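Local coordinates for putative D-lactate dehydrogenase (Chlamydomonas reinhardtii, PDB 4ZGS), which probably reduces pyruvate to D-lactate with a nicotinamide cofactor, as a pyruvate reductase of the D-isomer specific 2-hydroxyacid dehydrogenase family in the algal chloroplast, at residues V144-A149 against L331-T336; E252-M257 against S274-D279; V261-V266 against G270-A275; G287-D292 against R322-Y327. One frame throughout, in Å; residues are numbered along the deposited sequence.

Overall arrangement
All four contacts belong to the Rossmann-type NAD-binding domain, whose parallel six-stranded sheet carries strands 261-265, 286-291 and 330-332 side by side. Contact 1 ties helix 136-151 to the last of these, an edge strand of the sheet within this chain; contacts 3 and 4 start from the other two; contact 2 joins helix 251-254 to helix 277-283. Along the chain, contact 1 spans the others: contacts 2 and 3 overlap at Ser274 and Ala275, and contact 4 follows. Centres of contacts 2 and 3 are about 9 Å apart, and those of 1 and 2 about 20 Å. Contacts 1 and 4 both reach the nicotinamide end of NAD.

Contact 1. Residues V144-A149 against L331-T336; sequences VALIFA and LVTPHT. With NAD (nicotinamide-adenine-dinucleotide), chain I.
Leu146, on helix 136-151, packs against Leu331 and Thr333 where strand 330-332 of the Rossmann-type sheet gives way to the loop that reaches NAD. With CG anti to its carbonyl carbon (chi1 -65°), the leucine sends CD2 to 4.1 Å from CG2 of Thr333 and 4.2 Å from CG of Leu331. Thr333 meets Leu146 with its methyl, while its hydroxyl OG1 bonds to His142 NE2 of the same helix and to Asp292 OD1 at the end of strand 286-291. Further along, Ile147 leans on Ile264 of strand 261-265, and Phe148 packs on Ala145 of the second subunit. One turn after Leu146, Ala149 brings CB to 3.9 Å from Leu331 CD2, and no hydrogen bond crosses between helix and strand. Past the strand, an inverse gamma turn centred on Pro334 leads to His335, which probably corresponds to the acid-base histidine of related dehydrogenases. Replacing His335 by an alanine would probably leave the nicotinamide carboxamide without its ring neighbour and open a gap beside Phe302. The imidazole meets that carboxamide obliquely, with His335 NE2 3.2 Å from C7N of NAD and its CD2 3.2 Å from N7N.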
# COMPACT_ATOMS: atom_id res chain seq x y z
N VAL A 144 3.81 23.51 2.13
CA VAL A 144 3.40 23.58 3.52
C VAL A 144 2.70 22.25 3.84
O VAL A 144 2.77 21.73 4.95
CB VAL A 144 2.47 24.81 3.80
CG1 VAL A 144 2.03 24.83 5.24
CG2 VAL A 144 3.23 26.07 3.51
N ALA A 145 1.98 21.73 2.85
CA ALA A 145 1.31 20.43 2.97
C ALA A 145 2.33 19.32 3.28
O ALA A 145 2.15 18.53 4.19
CB ALA A 145 0.56 20.13 1.69
N LEU A 146 3.42 19.30 2.52
CA LEU A 146 4.46 18.33 2.70
C LEU A 146 5.01 18.45 4.09
O LEU A 146 5.33 17.45 4.74
CB LEU A 146 5.58 18.51 1.66
CG LEU A 146 5.18 18.27 0.20
CD1 LEU A 146 6.39 18.33 -0.72
CD2 LEU A 146 4.43 16.98 0.01
N ILE A 147 5.18 19.69 4.54
CA ILE A 147 5.77 19.90 5.86
C ILE A 147 4.88 19.26 6.94
O ILE A 147 5.33 18.45 7.77
CB ILE A 147 6.03 21.38 6.13
CG1 ILE A 147 7.26 21.81 5.32
CG2 ILE A 147 6.36 21.61 7.63
CD1 ILE A 147 7.41 23.33 5.20
N PHE A 148 3.59 19.53 6.86
CA PHE A 148 2.71 18.97 7.86
C PHE A 148 2.69 17.45 7.84
O PHE A 148 2.78 16.84 8.89
CB PHE A 148 1.30 19.53 7.69
CG PHE A 148 1.04 20.75 8.56
CD1 PHE A 148 0.77 20.62 9.91
CD2 PHE A 148 1.10 22.03 8.02
CE1 PHE A 148 0.53 21.72 10.68
CE2 PHE A 148 0.87 23.12 8.79
CZ PHE A 148 0.59 22.97 10.12
N ALA A 149 2.63 16.85 6.65
CA ALA A 149 2.51 15.43 6.50
C ALA A 149 3.74 14.76 7.11
O ALA A 149 3.61 13.83 7.89
CB ALA A 149 2.33 15.04 4.99
N LEU A 331 9.09 11.94 1.52
CA LEU A 331 7.76 11.96 0.92
C LEU A 331 7.85 12.68 -0.41
O LEU A 331 8.46 13.75 -0.51
CB LEU A 331 6.73 12.60 1.83
CG LEU A 331 5.40 13.03 1.18
CD1 LEU A 331 4.88 12.06 0.18
CD2 LEU A 331 4.37 13.21 2.28
N VAL A 332 7.34 12.02 -1.46
CA VAL A 332 7.42 12.51 -2.83
C VAL A 332 6.06 12.53 -3.49
O VAL A 332 5.40 11.50 -3.57
CB VAL A 332 8.35 11.65 -3.66
CG1 VAL A 332 8.27 12.02 -5.12
CG2 VAL A 332 9.75 11.79 -3.14
N THR A 333 5.69 13.69 -4.05
CA THR A 333 4.47 13.84 -4.87
C THR A 333 4.91 14.01 -6.31
O THR A 333 6.01 14.48 -6.59
CB THR A 333 3.61 15.07 -4.48
OG1 THR A 333 4.45 16.23 -4.41
CG2 THR A 333 2.86 14.88 -3.14
N PRO A 334 4.04 13.62 -7.24
CA PRO A 334 4.37 13.58 -8.66
C PRO A 334 4.05 14.91 -9.37
O PRO A 334 3.12 14.98 -10.17
CB PRO A 334 3.50 12.43 -9.18
CG PRO A 334 2.27 12.51 -8.33
CD PRO A 334 2.72 13.02 -6.96
N HIS A 335 4.82 15.96 -9.05
CA HIS A 335 4.64 17.29 -9.66
C HIS A 335 3.19 17.79 -9.56
O HIS A 335 2.58 18.18 -10.55
CB HIS A 335 5.09 17.25 -11.12
CG HIS A 335 5.60 18.56 -11.63
ND1 HIS A 335 6.90 18.75 -12.06
CD2 HIS A 335 4.99 19.77 -11.76
CE1 HIS A 335 7.06 20.00 -12.44
NE2 HIS A 335 5.92 20.64 -12.27
N THR A 336 2.60 17.67 -8.39
CA THR A 336 1.23 18.11 -8.20
C THR A 336 1.07 19.47 -7.47
O THR A 336 -0.05 19.86 -7.19
CB THR A 336 0.44 17.05 -7.43
OG1 THR A 336 1.03 16.87 -6.13
CG2 THR A 336 0.48 15.73 -8.17
PA NAD I . 9.28 34.31 -9.22
O1A NAD I . 10.04 35.06 -10.25
O2A NAD I . 8.39 35.39 -8.72
O5B NAD I . 10.23 33.73 -8.07
C5B NAD I . 11.63 33.52 -8.27
C4B NAD I . 12.44 34.37 -7.34
O4B NAD I . 13.77 33.75 -7.08
C3B NAD I . 12.69 35.72 -7.91
O3B NAD I . 12.31 36.77 -6.97
C2B NAD I . 14.13 35.81 -8.14
O2B NAD I . 14.59 37.17 -7.93
C1B NAD I . 14.74 34.88 -7.16
N9A NAD I . 16.05 34.49 -7.49
C8A NAD I . 16.73 34.66 -8.73
N7A NAD I . 18.03 34.14 -8.65
C5A NAD I . 18.17 33.65 -7.37
C6A NAD I . 19.21 33.01 -6.63
N6A NAD I . 20.47 32.74 -7.22
N1A NAD I . 18.99 32.69 -5.43
C2A NAD I . 17.96 32.86 -4.80
N3A NAD I . 16.92 33.43 -5.30
C4A NAD I . 16.92 33.88 -6.63
O3 NAD I . 8.40 33.13 -9.87
PN NAD I . 7.43 32.16 -9.05
O1N NAD I . 6.01 32.33 -9.44
O2N NAD I . 7.40 32.52 -7.61
O5D NAD I . 7.91 30.65 -9.23
C5D NAD I . 8.15 30.07 -10.52
C4D NAD I . 8.70 28.72 -10.25
O4D NAD I . 7.62 27.81 -9.81
C3D NAD I . 9.26 28.08 -11.44
O3D NAD I . 10.59 28.58 -11.73
C2D NAD I . 9.30 26.67 -11.03
O2D NAD I . 10.53 26.43 -10.31
C1D NAD I . 8.14 26.46 -10.13
N1N NAD I . 7.16 25.66 -10.75
C2N NAD I . 6.59 24.57 -10.05
C3N NAD I . 5.63 23.77 -10.67
C7N NAD I . 5.02 22.59 -9.91
O7N NAD I . 5.70 21.95 -9.12
N7N NAD I . 3.67 22.21 -10.13
C4N NAD I . 5.23 24.04 -11.99
C5N NAD I . 5.80 25.13 -12.69
C6N NAD I . 6.75 25.93 -12.08

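Contact 2. Residues E252-M257 against S274-D279; sequences ESIQKM and SAALFD
Ile254 meets Ala276 and Leu277 through CD1 alone, its CB turned toward them. The chain is extended, with CD1 anti to CA (chi2 175°), so that CD1 stands out as the foremost atom of the helix 251-254 side. It ends 4.2 Å from CB of Ala276, whose short side chain faces it. Leu277 is turned differently: its CB leaves the backbone away from Ile254, yet the branched end comes back far enough for CD2 to lie 4.4 Å from Ile254 CD1. One methyl thus touches the CB of a small neighbour at a slant and the branch end of a larger one, without any hydrogen bond between the segments. The isoleucine and Leu277 also rest on Ile286 of strand 286-291, an apolar neighbour they share on the sheet. The backbone behind Ile254 folds into a type I beta turn ending at Met257, and NE2 of Gln285 bonds to the carbonyl oxygens of both Ile254 and Met257, tying the turn to the region after helix 277-283. Away from NAD, this is packing of the short helical turn 251-254 against the chain entering helix 277-283, the beta-alpha-beta crossover of the Rossmann-type domain between parallel strands 261-265 and 286-291.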
# COMPACT_ATOMS: atom_id res chain seq x y z
N GLU A 252 28.39 19.49 0.06
CA GLU A 252 29.05 20.48 0.90
C GLU A 252 28.06 21.33 1.68
O GLU A 252 28.16 21.44 2.90
CB GLU A 252 29.95 21.39 0.07
CG GLU A 252 31.23 20.72 -0.43
CD GLU A 252 30.97 19.62 -1.45
OE1 GLU A 252 29.82 19.49 -1.91
OE2 GLU A 252 31.92 18.87 -1.77
N SER A 253 27.10 21.92 0.97
CA SER A 253 26.20 22.86 1.62
C SER A 253 25.35 22.13 2.63
O SER A 253 24.91 22.71 3.63
CB SER A 253 25.32 23.60 0.60
OG SER A 253 24.59 22.72 -0.23
N ILE A 254 25.13 20.84 2.40
CA ILE A 254 24.32 20.08 3.32
C ILE A 254 24.97 19.99 4.71
O ILE A 254 24.26 20.01 5.72
CB ILE A 254 24.02 18.68 2.78
CG1 ILE A 254 22.91 18.77 1.72
CG2 ILE A 254 23.57 17.79 3.90
CD1 ILE A 254 22.58 17.49 1.02
N GLN A 255 26.30 19.94 4.77
CA GLN A 255 26.98 19.87 6.07
C GLN A 255 26.94 21.22 6.79
O GLN A 255 27.30 21.28 7.96
CB GLN A 255 28.42 19.37 5.93
CG GLN A 255 28.49 17.93 5.43
CD GLN A 255 27.63 16.96 6.26
OE1 GLN A 255 27.65 16.99 7.50
NE2 GLN A 255 26.85 16.12 5.58
N LYS A 256 26.56 22.28 6.08
CA LYS A 256 26.37 23.60 6.71
C LYS A 256 25.00 23.72 7.36
O LYS A 256 24.77 24.63 8.15
CB LYS A 256 26.53 24.73 5.69
CG LYS A 256 27.95 24.92 5.18
CD LYS A 256 28.05 26.18 4.33
CE LYS A 256 27.16 26.07 3.10
NZ LYS A 256 27.35 27.20 2.16
N MET A 257 24.09 22.81 7.04
CA MET A 257 22.75 22.87 7.60
C MET A 257 22.71 22.37 9.03
O MET A 257 23.72 21.91 9.57
CB MET A 257 21.78 22.07 6.75
CG MET A 257 21.64 22.63 5.37
SD MET A 257 20.69 21.54 4.27
CE MET A 257 19.03 21.97 4.76
N SER A 274 20.92 14.94 -6.14
CA SER A 274 20.23 13.80 -5.54
C SER A 274 21.22 12.78 -4.99
O SER A 274 20.94 12.12 -4.00
CB SER A 274 19.34 13.13 -6.58
OG SER A 274 18.51 14.09 -7.19
N ALA A 275 22.37 12.65 -5.62
CA ALA A 275 23.37 11.72 -5.10
C ALA A 275 23.70 12.04 -3.62
O ALA A 275 23.84 11.13 -2.80
CB ALA A 275 24.63 11.74 -5.97
N ALA A 276 23.73 13.31 -3.27
CA ALA A 276 24.18 13.70 -1.93
C ALA A 276 23.15 13.40 -0.85
O ALA A 276 23.49 13.38 0.33
CB ALA A 276 24.54 15.18 -1.90
N LEU A 277 21.92 13.10 -1.23
CA LEU A 277 20.85 12.98 -0.24
C LEU A 277 20.97 11.77 0.68
O LEU A 277 20.64 11.86 1.87
CB LEU A 277 19.49 12.93 -0.94
CG LEU A 277 19.04 14.23 -1.63
CD1 LEU A 277 17.66 14.08 -2.27
CD2 LEU A 277 19.06 15.39 -0.67
N PHE A 278 21.45 10.64 0.14
CA PHE A 278 21.44 9.36 0.85
C PHE A 278 22.35 9.37 2.08
O PHE A 278 21.92 9.00 3.18
CB PHE A 278 21.86 8.22 -0.09
CG PHE A 278 21.00 8.12 -1.32
CD1 PHE A 278 19.78 7.44 -1.27
CD2 PHE A 278 21.36 8.77 -2.50
CE1 PHE A 278 18.96 7.39 -2.38
CE2 PHE A 278 20.54 8.71 -3.61
CZ PHE A 278 19.34 8.02 -3.55
N ASP A 279 23.60 9.82 1.90
CA ASP A 279 24.54 9.90 2.99
C ASP A 279 23.98 10.74 4.11
O ASP A 279 24.06 10.37 5.28
CB ASP A 279 25.85 10.54 2.54
CG ASP A 279 26.62 9.68 1.56
OD1 ASP A 279 26.37 8.45 1.48
OD2 ASP A 279 27.49 10.26 0.87

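Contact 3. Residues V261-V266 against G270-A275; sequences VMLINV and GLIDSA
Asn265 carries its CG trans to the backbone N (chi1 -175°), which swings the carboxamide out from strand 261-265 toward Leu271 and Ile272. Ile272 answers with an extended chain (chi2 179°) that drives CD1 in from the opposite direction. That methyl settles beside the amide nitrogen, 3.5 Å from ND2 of Asn265, and also lies 3.8 Å from its CB. The other branch of the amide is approached by Leu271, whose CD1 is 3.8 Å from OD1 of Asn265, the two side chains crossing at a slant. Two strand positions earlier, Leu263 meets Ile272 tip to tip, with Leu263 CD2 4.1 Å from Ile272 CD1. The setting is the carboxyl end of a parallel strand in a Rossmann-type fold, where the chain turns into the loop at the cofactor; Val266, directly after Asn265, touches NAD. Although surrounded by aliphatic groups, the buried amide has polar partners at both ends: OD1 accepts from Ser267 N, closing an Asx turn, and ND2 donates to Arg268 O, so its rotation is fixed. A leucine at Asn265 would probably leave Ser267 N and Arg268 O without their side-chain partners and set the start of this loop free to shift. On the way into helix 277-283, Ala275 N makes a weak bond of 3.3 Å to OD1 of Asp273.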
# COMPACT_ATOMS: atom_id res chain seq x y z
N VAL A 261 17.47 18.72 9.90
CA VAL A 261 16.72 19.66 9.08
C VAL A 261 15.77 18.95 8.14
O VAL A 261 16.08 17.92 7.60
CB VAL A 261 17.63 20.52 8.20
CG1 VAL A 261 18.39 19.66 7.20
CG2 VAL A 261 16.77 21.50 7.45
N MET A 262 14.58 19.52 7.98
CA MET A 262 13.60 19.09 6.98
C MET A 262 13.77 19.95 5.74
O MET A 262 13.66 21.17 5.82
CB MET A 262 12.16 19.23 7.52
CG MET A 262 11.05 19.04 6.48
SD MET A 262 9.44 19.01 7.32
CE MET A 262 9.71 17.75 8.56
N LEU A 263 14.04 19.32 4.60
CA LEU A 263 14.23 20.05 3.34
C LEU A 263 13.02 19.84 2.46
O LEU A 263 12.59 18.73 2.29
CB LEU A 263 15.49 19.58 2.63
CG LEU A 263 15.76 20.09 1.23
CD1 LEU A 263 15.78 21.61 1.29
CD2 LEU A 263 17.09 19.55 0.77
N ILE A 264 12.46 20.93 1.94
CA ILE A 264 11.28 20.86 1.07
C ILE A 264 11.59 21.47 -0.27
O ILE A 264 12.02 22.61 -0.34
CB ILE A 264 10.10 21.59 1.65
CG1 ILE A 264 9.75 21.00 3.01
CG2 ILE A 264 8.93 21.49 0.70
CD1 ILE A 264 9.36 19.57 2.95
N ASN A 265 11.38 20.71 -1.33
CA ASN A 265 11.60 21.28 -2.63
C ASN A 265 10.44 21.03 -3.58
O ASN A 265 10.23 19.90 -4.04
CB ASN A 265 12.89 20.72 -3.19
CG ASN A 265 13.27 21.34 -4.48
OD1 ASN A 265 12.77 22.41 -4.83
ND2 ASN A 265 14.11 20.65 -5.24
N VAL A 266 9.66 22.07 -3.85
CA VAL A 266 8.61 22.10 -4.86
C VAL A 266 8.97 22.94 -6.07
O VAL A 266 8.10 23.21 -6.89
CB VAL A 266 7.25 22.58 -4.29
CG1 VAL A 266 6.83 21.66 -3.14
CG2 VAL A 266 7.33 24.04 -3.82
N GLY A 270 16.70 20.39 -10.31
CA GLY A 270 18.07 20.84 -10.44
C GLY A 270 18.64 21.56 -9.22
O GLY A 270 19.86 21.77 -9.15
N LEU A 271 17.79 22.01 -8.30
CA LEU A 271 18.28 22.71 -7.11
C LEU A 271 18.99 21.79 -6.13
O LEU A 271 19.73 22.25 -5.27
CB LEU A 271 17.13 23.40 -6.38
CG LEU A 271 16.33 24.41 -7.20
CD1 LEU A 271 15.16 24.89 -6.40
CD2 LEU A 271 17.23 25.56 -7.59
N ILE A 272 18.73 20.49 -6.27
CA ILE A 272 19.27 19.48 -5.37
C ILE A 272 20.12 18.47 -6.10
O ILE A 272 19.74 17.99 -7.16
CB ILE A 272 18.16 18.70 -4.67
CG1 ILE A 272 17.29 19.61 -3.80
CG2 ILE A 272 18.76 17.57 -3.83
CD1 ILE A 272 16.18 18.85 -3.13
N ASP A 273 21.28 18.13 -5.53
CA ASP A 273 22.07 17.05 -6.12
C ASP A 273 21.67 15.76 -5.43
O ASP A 273 22.07 15.50 -4.30
CB ASP A 273 23.56 17.34 -5.96
CG ASP A 273 24.44 16.14 -6.29
OD1 ASP A 273 23.99 15.17 -6.96
OD2 ASP A 273 25.61 16.19 -5.88
N SER A 274 20.92 14.94 -6.14
CA SER A 274 20.23 13.80 -5.54
C SER A 274 21.22 12.78 -4.99
O SER A 274 20.94 12.12 -4.00
CB SER A 274 19.34 13.13 -6.58
OG SER A 274 18.51 14.09 -7.19
N ALA A 275 22.37 12.65 -5.62
CA ALA A 275 23.37 11.72 -5.10
C ALA A 275 23.70 12.04 -3.62
O ALA A 275 23.84 11.13 -2.80
CB ALA A 275 24.63 11.74 -5.97

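Contact 4. Residues G287-D292 against R322-Y327; sequences GALGLD and RTLLSY. With NAD (nicotinamide-adenine-dinucleotide), chain I.
Leu289 and Leu291 meet Leu324 with no flat group between them; the planar groups lie at the ends of the two segments. At one end the carboxylate of Asp292 approaches the nicotinamide carboxamide, its OD2 3.0 Å from O7N of NAD, while OD1 accepts from Thr336 N and OD2 from Ala337 N. At the other, the Tyr327 ring is stacked with Trp317 of the third subunit, Phe278 touches it within the chain, and its OH bonds to Glu282 OE1. The contact itself is aliphatic. Leu324 has CG anti to its backbone N (chi1 -175°), which carries its two methyls from the end of helix 319-324 to strand 286-291. There they divide the work: CD1 of Leu324 reaches 4.2 Å from CD2 of Leu289, and its CD2 lies 4.1 Å from CD1 of Leu291. Both strand leucines cross it at about a right angle, and they project from the same face of the sheet, two residues apart. On the same helix Arg322 faces the second subunit, bonding to its Arg162 O and Tyr166 OH. With no polar bond from strand to helix, the join rests on buried methyl packing, whereas hydrogen bonds and stacking hold its outer ends to the cofactor loop and the neighbouring subunits.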
# COMPACT_ATOMS: atom_id res chain seq x y z
N GLY A 287 17.08 15.35 8.14
CA GLY A 287 16.11 14.59 8.89
C GLY A 287 14.86 14.23 8.11
O GLY A 287 14.21 13.24 8.40
N ALA A 288 14.50 15.02 7.11
CA ALA A 288 13.31 14.70 6.34
C ALA A 288 13.33 15.38 4.98
O ALA A 288 14.04 16.36 4.76
CB ALA A 288 12.05 15.06 7.11
N LEU A 289 12.61 14.80 4.05
CA LEU A 289 12.64 15.36 2.72
C LEU A 289 11.25 15.27 2.14
O LEU A 289 10.71 14.17 2.05
CB LEU A 289 13.65 14.60 1.87
CG LEU A 289 14.04 15.09 0.47
CD1 LEU A 289 15.00 16.28 0.54
CD2 LEU A 289 14.62 13.93 -0.37
N GLY A 290 10.64 16.42 1.82
CA GLY A 290 9.51 16.43 0.91
C GLY A 290 9.95 17.02 -0.43
O GLY A 290 10.62 18.05 -0.44
N LEU A 291 9.47 16.43 -1.52
CA LEU A 291 9.81 16.78 -2.90
C LEU A 291 8.55 16.66 -3.73
O LEU A 291 7.78 15.73 -3.52
CB LEU A 291 10.86 15.87 -3.52
CG LEU A 291 12.20 15.71 -2.83
CD1 LEU A 291 13.04 14.74 -3.65
CD2 LEU A 291 12.86 17.08 -2.71
N ASP A 292 8.30 17.67 -4.55
CA ASP A 292 7.33 17.60 -5.64
C ASP A 292 8.10 17.42 -6.96
O ASP A 292 7.50 17.30 -8.02
CB ASP A 292 6.47 18.86 -5.68
CG ASP A 292 5.25 18.71 -6.58
OD1 ASP A 292 4.56 17.68 -6.39
OD2 ASP A 292 4.98 19.60 -7.46
N ARG A 322 14.15 5.37 -7.20
CA ARG A 322 13.41 4.28 -6.54
C ARG A 322 13.97 3.99 -5.13
O ARG A 322 13.24 3.70 -4.17
CB ARG A 322 13.42 3.01 -7.42
CG ARG A 322 12.74 3.16 -8.82
CD ARG A 322 11.28 3.58 -8.66
NE ARG A 322 10.48 2.52 -8.03
CZ ARG A 322 9.24 2.69 -7.55
NH1 ARG A 322 8.63 3.87 -7.60
NH2 ARG A 322 8.62 1.66 -6.99
N THR A 323 15.29 4.10 -5.02
CA THR A 323 15.96 3.96 -3.75
C THR A 323 15.51 5.08 -2.79
O THR A 323 15.19 4.82 -1.63
CB THR A 323 17.49 3.98 -3.95
OG1 THR A 323 17.87 2.82 -4.71
CG2 THR A 323 18.25 3.96 -2.62
N LEU A 324 15.48 6.31 -3.30
CA LEU A 324 15.09 7.48 -2.51
C LEU A 324 13.70 7.34 -1.88
O LEU A 324 13.47 7.74 -0.73
CB LEU A 324 15.14 8.72 -3.38
CG LEU A 324 14.87 9.98 -2.61
CD1 LEU A 324 15.83 10.05 -1.42
CD2 LEU A 324 15.04 11.16 -3.54
N LEU A 325 12.78 6.77 -2.66
CA LEU A 325 11.41 6.47 -2.24
C LEU A 325 11.37 5.42 -1.13
O LEU A 325 10.32 5.16 -0.55
CB LEU A 325 10.61 6.00 -3.45
CG LEU A 325 10.55 7.01 -4.60
CD1 LEU A 325 9.90 6.39 -5.79
CD2 LEU A 325 9.77 8.28 -4.17
N SER A 326 12.50 4.77 -0.88
CA SER A 326 12.57 3.73 0.14
C SER A 326 12.58 4.25 1.60
O SER A 326 12.25 3.52 2.55
CB SER A 326 13.81 2.88 -0.08
OG SER A 326 13.75 1.81 0.80
N TYR A 327 12.99 5.50 1.78
CA TYR A 327 13.17 6.04 3.12
C TYR A 327 11.85 6.44 3.77
O TYR A 327 10.96 6.97 3.12
CB TYR A 327 14.13 7.21 3.07
CG TYR A 327 15.52 6.76 2.71
CD1 TYR A 327 15.86 6.48 1.41
CD2 TYR A 327 16.50 6.62 3.70
CE1 TYR A 327 17.14 6.06 1.08
CE2 TYR A 327 17.78 6.20 3.38
CZ TYR A 327 18.10 5.93 2.07
OH TYR A 327 19.37 5.53 1.76
PA NAD I . 9.28 34.31 -9.22
O1A NAD I . 10.04 35.06 -10.25
O2A NAD I . 8.39 35.39 -8.72
O5B NAD I . 10.23 33.73 -8.07
C5B NAD I . 11.63 33.52 -8.27
C4B NAD I . 12.44 34.37 -7.34
O4B NAD I . 13.77 33.75 -7.08
C3B NAD I . 12.69 35.72 -7.91
O3B NAD I . 12.31 36.77 -6.97
C2B NAD I . 14.13 35.81 -8.14
O2B NAD I . 14.59 37.17 -7.93
C1B NAD I . 14.74 34.88 -7.16
N9A NAD I . 16.05 34.49 -7.49
C8A NAD I . 16.73 34.66 -8.73
N7A NAD I . 18.03 34.14 -8.65
C5A NAD I . 18.17 33.65 -7.37
C6A NAD I . 19.21 33.01 -6.63
N6A NAD I . 20.47 32.74 -7.22
N1A NAD I . 18.99 32.69 -5.43
C2A NAD I . 17.96 32.86 -4.80
N3A NAD I . 16.92 33.43 -5.30
C4A NAD I . 16.92 33.88 -6.63
O3 NAD I . 8.40 33.13 -9.87
PN NAD I . 7.43 32.16 -9.05
O1N NAD I . 6.01 32.33 -9.44
O2N NAD I . 7.40 32.52 -7.61
O5D NAD I . 7.91 30.65 -9.23
C5D NAD I . 8.15 30.07 -10.52
C4D NAD I . 8.70 28.72 -10.25
O4D NAD I . 7.62 27.81 -9.81
C3D NAD I . 9.26 28.08 -11.44
O3D NAD I . 10.59 28.58 -11.73
C2D NAD I . 9.30 26.67 -11.03
O2D NAD I . 10.53 26.43 -10.31
C1D NAD I . 8.14 26.46 -10.13
N1N NAD I . 7.16 25.66 -10.75
C2N NAD I . 6.59 24.57 -10.05
C3N NAD I . 5.63 23.77 -10.67
C7N NAD I . 5.02 22.59 -9.91
O7N NAD I . 5.70 21.95 -9.12
N7N NAD I . 3.67 22.21 -10.13
C4N NAD I . 5.23 24.04 -11.99
C5N NAD I . 5.80 25.13 -12.69
C6N NAD I . 6.75 25.93 -12.08